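Local coordinates for putative aldehyde dehydrogenase AldY (Bacillus subtilis, PDB 4DNG), which probably oxidises aldehydes to carboxylates with NAD+ as the electron acceptor, and may help protect the cell against stress from ethanol and related compounds, at residues Ala275-Phe280 with Phe307-Val311; Tyr366-Asp372 with Pro385-Lys391. All coordinates share one frame; numbering follows the deposited sequence.

Contact 1 of 2, residues Ala275-Phe280 with Phe307-Val311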
loop_
_atom_site.group_PDB
_atom_site.type_symbol
_atom_site.label_atom_id
_atom_site.label_comp_id
_atom_site.label_asym_id
_atom_site.label_seq_id
_atom_site.Cartn_x
_atom_site.Cartn_y
_atom_site.Cartn_z
ATOM N N ALA A 275 14.660 8.199 -29.087
ATOM C CA ALA A 275 15.682 8.235 -28.031
ATOM C C ALA A 275 16.235 9.644 -27.773
ATOM O O ALA A 275 16.646 9.956 -26.658
ATOM C CB ALA A 275 16.816 7.273 -28.336
ATOM N N ILE A 276 16.264 10.487 -28.802
ATOM C CA ILE A 276 16.682 11.881 -28.626
ATOM C C ILE A 276 15.640 12.700 -27.849
ATOM O O ILE A 276 15.990 13.375 -26.880
ATOM C CB ILE A 276 17.043 12.549 -29.973
ATOM C CG1 ILE A 276 18.546 12.448 -30.222
ATOM C CG2 ILE A 276 16.664 14.025 -29.986
ATOM C CD1 ILE A 276 18.960 11.189 -30.927
ATOM N N PHE A 277 14.375 12.632 -28.282
ATOM C CA PHE A 277 13.261 13.342 -27.647
ATOM C C PHE A 277 13.191 12.990 -26.165
ATOM O O PHE A 277 13.176 13.879 -25.325
ATOM C CB PHE A 277 11.924 13.025 -28.361
ATOM C CG PHE A 277 10.740 13.852 -27.878
ATOM C CD1 PHE A 277 10.473 15.116 -28.423
ATOM C CD2 PHE A 277 9.873 13.361 -26.896
ATOM C CE1 PHE A 277 9.386 15.875 -27.989
ATOM C CE2 PHE A 277 8.788 14.117 -26.462
ATOM C CZ PHE A 277 8.544 15.374 -27.009
ATOM N N GLY A 278 13.179 11.691 -25.861
ATOM C CA GLY A 278 13.154 11.185 -24.491
ATOM C C GLY A 278 14.343 11.615 -23.651
ATOM O O GLY A 278 14.170 12.142 -22.548
ATOM N N LYS A 279 15.551 11.411 -24.166
ATOM C CA LYS A 279 16.762 11.710 -23.389
ATOM C C LYS A 279 17.161 13.194 -23.283
ATOM O O LYS A 279 17.704 13.608 -22.266
ATOM C CB LYS A 279 17.942 10.863 -23.883
ATOM C CG LYS A 279 19.230 11.024 -23.091
ATOM C CD LYS A 279 19.068 10.630 -21.632
ATOM C CE LYS A 279 20.211 11.190 -20.802
ATOM N NZ LYS A 279 20.249 10.668 -19.406
ATOM N N PHE A 280 16.898 13.987 -24.317
ATOM C CA PHE A 280 17.410 15.355 -24.377
ATOM C C PHE A 280 16.368 16.466 -24.417
ATOM O O PHE A 280 16.536 17.479 -23.732
ATOM C CB PHE A 280 18.401 15.513 -25.529
ATOM C CG PHE A 280 19.640 14.671 -25.372
ATOM C CD1 PHE A 280 20.545 14.934 -24.354
ATOM C CD2 PHE A 280 19.894 13.607 -26.238
ATOM C CE1 PHE A 280 21.678 14.161 -24.200
ATOM C CE2 PHE A 280 21.027 12.824 -26.085
ATOM C CZ PHE A 280 21.926 13.105 -25.068
ATOM N N PHE A 307 22.601 8.170 -33.846
ATOM C CA PHE A 307 22.348 8.754 -32.525
ATOM C C PHE A 307 23.460 9.716 -32.143
ATOM O O PHE A 307 23.171 10.777 -31.619
ATOM C CB PHE A 307 22.162 7.670 -31.443
ATOM C CG PHE A 307 21.814 8.222 -30.085
ATOM C CD1 PHE A 307 20.486 8.461 -29.731
ATOM C CD2 PHE A 307 22.822 8.524 -29.159
ATOM C CE1 PHE A 307 20.165 8.986 -28.475
ATOM C CE2 PHE A 307 22.513 9.053 -27.917
ATOM C CZ PHE A 307 21.181 9.282 -27.574
ATOM N N THR A 308 24.715 9.341 -32.415
ATOM C CA THR A 308 25.874 10.206 -32.148
ATOM C C THR A 308 25.855 11.478 -32.990
ATOM O O THR A 308 25.971 12.586 -32.451
ATOM C CB THR A 308 27.229 9.497 -32.385
ATOM O OG1 THR A 308 27.236 8.883 -33.680
ATOM C CG2 THR A 308 27.493 8.450 -31.323
ATOM N N ALA A 309 25.707 11.325 -34.305
ATOM C CA ALA A 309 25.671 12.489 -35.185
ATOM C C ALA A 309 24.593 13.474 -34.721
ATOM O O ALA A 309 24.851 14.678 -34.634
ATOM C CB ALA A 309 25.437 12.082 -36.629
ATOM N N ARG A 310 23.408 12.951 -34.395
ATOM C CA ARG A 310 22.241 13.783 -34.086
ATOM C C ARG A 310 22.416 14.542 -32.762
ATOM O O ARG A 310 22.055 15.720 -32.658
ATOM C CB ARG A 310 20.959 12.931 -34.117
ATOM C CG ARG A 310 19.644 13.671 -33.887
ATOM C CD ARG A 310 19.246 14.593 -35.032
ATOM N NE ARG A 310 17.993 15.300 -34.749
ATOM C CZ ARG A 310 17.894 16.450 -34.077
ATOM N NH1 ARG A 310 18.978 17.056 -33.602
ATOM N NH2 ARG A 310 16.702 16.998 -33.881
ATOM N N VAL A 311 22.997 13.855 -31.779
ATOM C CA VAL A 311 23.270 14.405 -30.442
ATOM C C VAL A 311 24.268 15.557 -30.522
ATOM O O VAL A 311 24.121 16.570 -29.828
ATOM C CB VAL A 311 23.775 13.293 -29.480
ATOM C CG1 VAL A 311 24.479 13.862 -28.261
ATOM C CG2 VAL A 311 22.625 12.389 -29.065
#
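Behind the ring with which F280 meets F307 and V311, the K279 ammonium group is gripped by several backbone carbonyls: NZ donates to I386 O and A384 O, with a weak bond to I290 O. The motif is a pair of helices packed on the parallel part of a mixed sheet. Helix 268-281 is the crossover of a beta-alpha-beta unit between strands 258-262 and 290-296, and helix 297-313 follows the second of these; the two short segments cross at -52° with their axes 11.2 Å apart. No hydrogen bond joins them, so the interface is carbon against carbon. I276 and F307 carry most of it. With CG anti to the backbone N (chi1 -176°), the F307 ring reaches across to helix 275-280, where the two side chains run alongside each other, pointing opposite ways, and I276 CD1 lies 3.3 Å from F307 CD1. A275 CB sits 3.8 Å from F307 CE1, and V311 CG2 covers one face of the same ring, set toward its rim. Farther out, I276 CD1 also touches R310 CG at 3.9 Å; only the aliphatic base of the arginine takes part here. F280 closes the other end of the interface. F307 CZ comes to the edge of the F280 ring, near its plane, 3.8 Å from F280 CE2, while K279 CG lies over the centre of one F280 face, and the chain beyond runs on to the backbone carbonyls of the sheet. An alanine at F280 is likely to open a gap beside V311 and F307 and to leave the stem of K279 without its aromatic cover. V311 stands roughly perpendicular to the F280 side chain, with CG2 3.4 Å from F280 CE2.

Contact 2 of 2, residues Tyr366-Asp372 with Pro385-Lys391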
loop_
_atom_site.group_PDB
_atom_site.type_symbol
_atom_site.label_atom_id
_atom_site.label_comp_id
_atom_site.label_asym_id
_atom_site.label_seq_id
_atom_site.Cartn_x
_atom_site.Cartn_y
_atom_site.Cartn_z
ATOM N N TYR A 366 27.099 13.705 -23.276
ATOM C CA TYR A 366 28.118 12.654 -23.391
ATOM C C TYR A 366 27.447 11.360 -23.811
ATOM O O TYR A 366 26.399 10.998 -23.273
ATOM C CB TYR A 366 28.839 12.404 -22.063
ATOM C CG TYR A 366 29.747 13.520 -21.575
ATOM C CD1 TYR A 366 29.218 14.735 -21.108
ATOM C CD2 TYR A 366 31.134 13.344 -21.534
ATOM C CE1 TYR A 366 30.049 15.749 -20.643
ATOM C CE2 TYR A 366 31.971 14.348 -21.072
ATOM C CZ TYR A 366 31.427 15.546 -20.624
ATOM O OH TYR A 366 32.265 16.543 -20.173
ATOM N N VAL A 367 28.052 10.653 -24.759
ATOM C CA VAL A 367 27.545 9.345 -25.144
ATOM C C VAL A 367 28.645 8.299 -24.989
ATOM O O VAL A 367 29.683 8.353 -25.664
ATOM C CB VAL A 367 26.927 9.325 -26.572
ATOM C CG1 VAL A 367 26.398 7.927 -26.902
ATOM C CG2 VAL A 367 25.800 10.363 -26.707
ATOM N N PHE A 368 28.412 7.373 -24.063
ATOM C CA PHE A 368 29.256 6.201 -23.880
ATOM C C PHE A 368 28.675 5.037 -24.684
ATOM O O PHE A 368 27.455 4.854 -24.738
ATOM C CB PHE A 368 29.335 5.831 -22.400
ATOM C CG PHE A 368 30.149 6.787 -21.582
ATOM C CD1 PHE A 368 31.538 6.699 -21.566
ATOM C CD2 PHE A 368 29.529 7.777 -20.813
ATOM C CE1 PHE A 368 32.297 7.583 -20.803
ATOM C CE2 PHE A 368 30.281 8.660 -20.056
ATOM C CZ PHE A 368 31.668 8.563 -20.052
ATOM N N VAL A 369 29.545 4.266 -25.328
ATOM C CA VAL A 369 29.088 3.167 -26.171
ATOM C C VAL A 369 29.762 1.867 -25.782
ATOM O O VAL A 369 30.832 1.875 -25.165
ATOM C CB VAL A 369 29.306 3.445 -27.681
ATOM C CG1 VAL A 369 28.383 4.555 -28.162
ATOM C CG2 VAL A 369 30.763 3.779 -27.983
ATOM N N GLY A 370 29.117 0.761 -26.147
ATOM C CA GLY A 370 29.642 -0.581 -25.933
ATOM C C GLY A 370 29.836 -0.912 -24.471
ATOM O O GLY A 370 30.764 -1.643 -24.118
ATOM N N ALA A 371 28.967 -0.357 -23.625
ATOM C CA ALA A 371 29.024 -0.586 -22.188
ATOM C C ALA A 371 28.404 -1.915 -21.761
ATOM O O ALA A 371 27.450 -2.392 -22.373
ATOM C CB ALA A 371 28.331 0.552 -21.464
ATOM N N ASP A 372 28.941 -2.490 -20.687
ATOM C CA ASP A 372 28.294 -3.604 -20.000
ATOM C C ASP A 372 26.996 -3.128 -19.342
ATOM O O ASP A 372 26.920 -2.004 -18.858
ATOM C CB ASP A 372 29.221 -4.161 -18.928
ATOM C CG ASP A 372 29.163 -5.671 -18.833
ATOM O OD1 ASP A 372 29.895 -6.324 -19.609
ATOM O OD2 ASP A 372 28.406 -6.198 -17.978
ATOM N N PRO A 385 22.761 14.933 -19.007
ATOM C CA PRO A 385 22.730 14.519 -20.416
ATOM C C PRO A 385 23.835 13.514 -20.754
ATOM O O PRO A 385 24.729 13.795 -21.550
ATOM C CB PRO A 385 22.861 15.836 -21.190
ATOM C CG PRO A 385 23.419 16.832 -20.218
ATOM C CD PRO A 385 23.310 16.292 -18.819
ATOM N N ILE A 386 23.751 12.344 -20.130
ATOM C CA ILE A 386 24.663 11.242 -20.381
ATOM C C ILE A 386 23.856 10.047 -20.863
ATOM O O ILE A 386 22.887 9.634 -20.224
ATOM C CB ILE A 386 25.487 10.873 -19.122
ATOM C CG1 ILE A 386 26.418 12.029 -18.740
ATOM C CG2 ILE A 386 26.345 9.628 -19.359
ATOM C CD1 ILE A 386 26.702 12.089 -17.250
ATOM N N ALA A 387 24.251 9.518 -22.014
ATOM C CA ALA A 387 23.620 8.331 -22.588
ATOM C C ALA A 387 24.610 7.178 -22.574
ATOM O O ALA A 387 25.819 7.391 -22.692
ATOM C CB ALA A 387 23.131 8.598 -24.010
ATOM N N THR A 388 24.085 5.967 -22.410
ATOM C CA THR A 388 24.894 4.756 -22.388
ATOM C C THR A 388 24.255 3.704 -23.315
ATOM O O THR A 388 23.082 3.343 -23.162
ATOM C CB THR A 388 25.061 4.211 -20.949
ATOM O OG1 THR A 388 25.529 5.253 -20.083
ATOM C CG2 THR A 388 26.047 3.060 -20.912
ATOM N N ILE A 389 25.032 3.237 -24.287
ATOM C CA ILE A 389 24.524 2.298 -25.276
ATOM C C ILE A 389 25.142 0.942 -25.006
ATOM O O ILE A 389 26.367 0.816 -24.850
ATOM C CB ILE A 389 24.851 2.717 -26.722
ATOM C CG1 ILE A 389 24.803 4.258 -26.901
ATOM C CG2 ILE A 389 23.979 1.947 -27.708
ATOM C CD1 ILE A 389 23.462 4.862 -27.282
ATOM N N ILE A 390 24.272 -0.061 -24.946
ATOM C CA ILE A 390 24.651 -1.419 -24.622
ATOM C C ILE A 390 24.313 -2.375 -25.769
ATOM O O ILE A 390 23.217 -2.336 -26.326
ATOM C CB ILE A 390 23.958 -1.880 -23.321
ATOM C CG1 ILE A 390 24.445 -1.016 -22.156
ATOM C CG2 ILE A 390 24.186 -3.382 -23.063
ATOM C CD1 ILE A 390 23.442 -0.882 -21.034
ATOM N N LYS A 391 25.277 -3.229 -26.095
ATOM C CA LYS A 391 25.144 -4.244 -27.123
ATOM C C LYS A 391 24.382 -5.462 -26.587
ATOM O O LYS A 391 24.679 -5.951 -25.500
ATOM C CB LYS A 391 26.545 -4.664 -27.588
ATOM C CG LYS A 391 26.607 -5.538 -28.835
ATOM C CD LYS A 391 26.383 -4.714 -30.093
ATOM C CE LYS A 391 27.191 -5.211 -31.279
ATOM N NZ LYS A 391 28.583 -4.676 -31.264
#
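Strands 366-369 and 386-391 run parallel, with Y366 opposite I386, V367 opposite A387 and F368 opposite T388, their axes 4.7 Å apart and 16° from parallel. The ladder starts with Y366 N to P385 O and A387 N to Y366 O, both 2.9 Å, and continues with F368 N to A387 O and I389 N to F368 O. At G370, whose phi is positive, the chain turns, yet A371 N still reaches I389 O in the plane of that carbonyl, at 3.1 Å. The two strands belong to the beta-alpha-beta unit built round helix 376-379. Y366, F368 and I386 occupy the face covered by I342 of helix 332-347; there F368 and I386 lie side by side, with I386 CG2 in plane at the ring edge, 4.0 Å from F368 CD2. On the other face V367 CG2 meets A387 CB, and I389 CG1, anti to its own carbonyl carbon (chi1 -36°), touches V369 CG1 at 3.8 Å and V367 CG1 at 4.0 Å, with Y300 of helix 297-313 beyond V369 and I389. Past the turn, A371 CB presses on T388 CG2. Side chains meet one another mainly through carbon, and several also rest on backbone carbonyl oxygens such as A371 O, so the register rests on backbone hydrogen bonds.

Overall arrangement
Contact 1 lies directly on the sheet to which contact 2 belongs, with their centres 12 Å apart. F307 is one bridge: its CE2 lies 3.7 Å from V367 CG2 and 4.0 Å from A387 CB, so one ring serves both the helix pair and the strand pair. The K279 NZ bond to I386 O, at 2.9 Å, is another. F280 CE1 adds a touch at 3.6 Å to P385 CB, where strand 386-392 is about to begin. Together they form one helix-on-sheet layer, on the same side of the chain's centre and away from the annotated sites. The predicted nucleophile C287 falls in the unmodelled residues 284-287, shortly after helix 268-281, so its distance cannot be measured in this model.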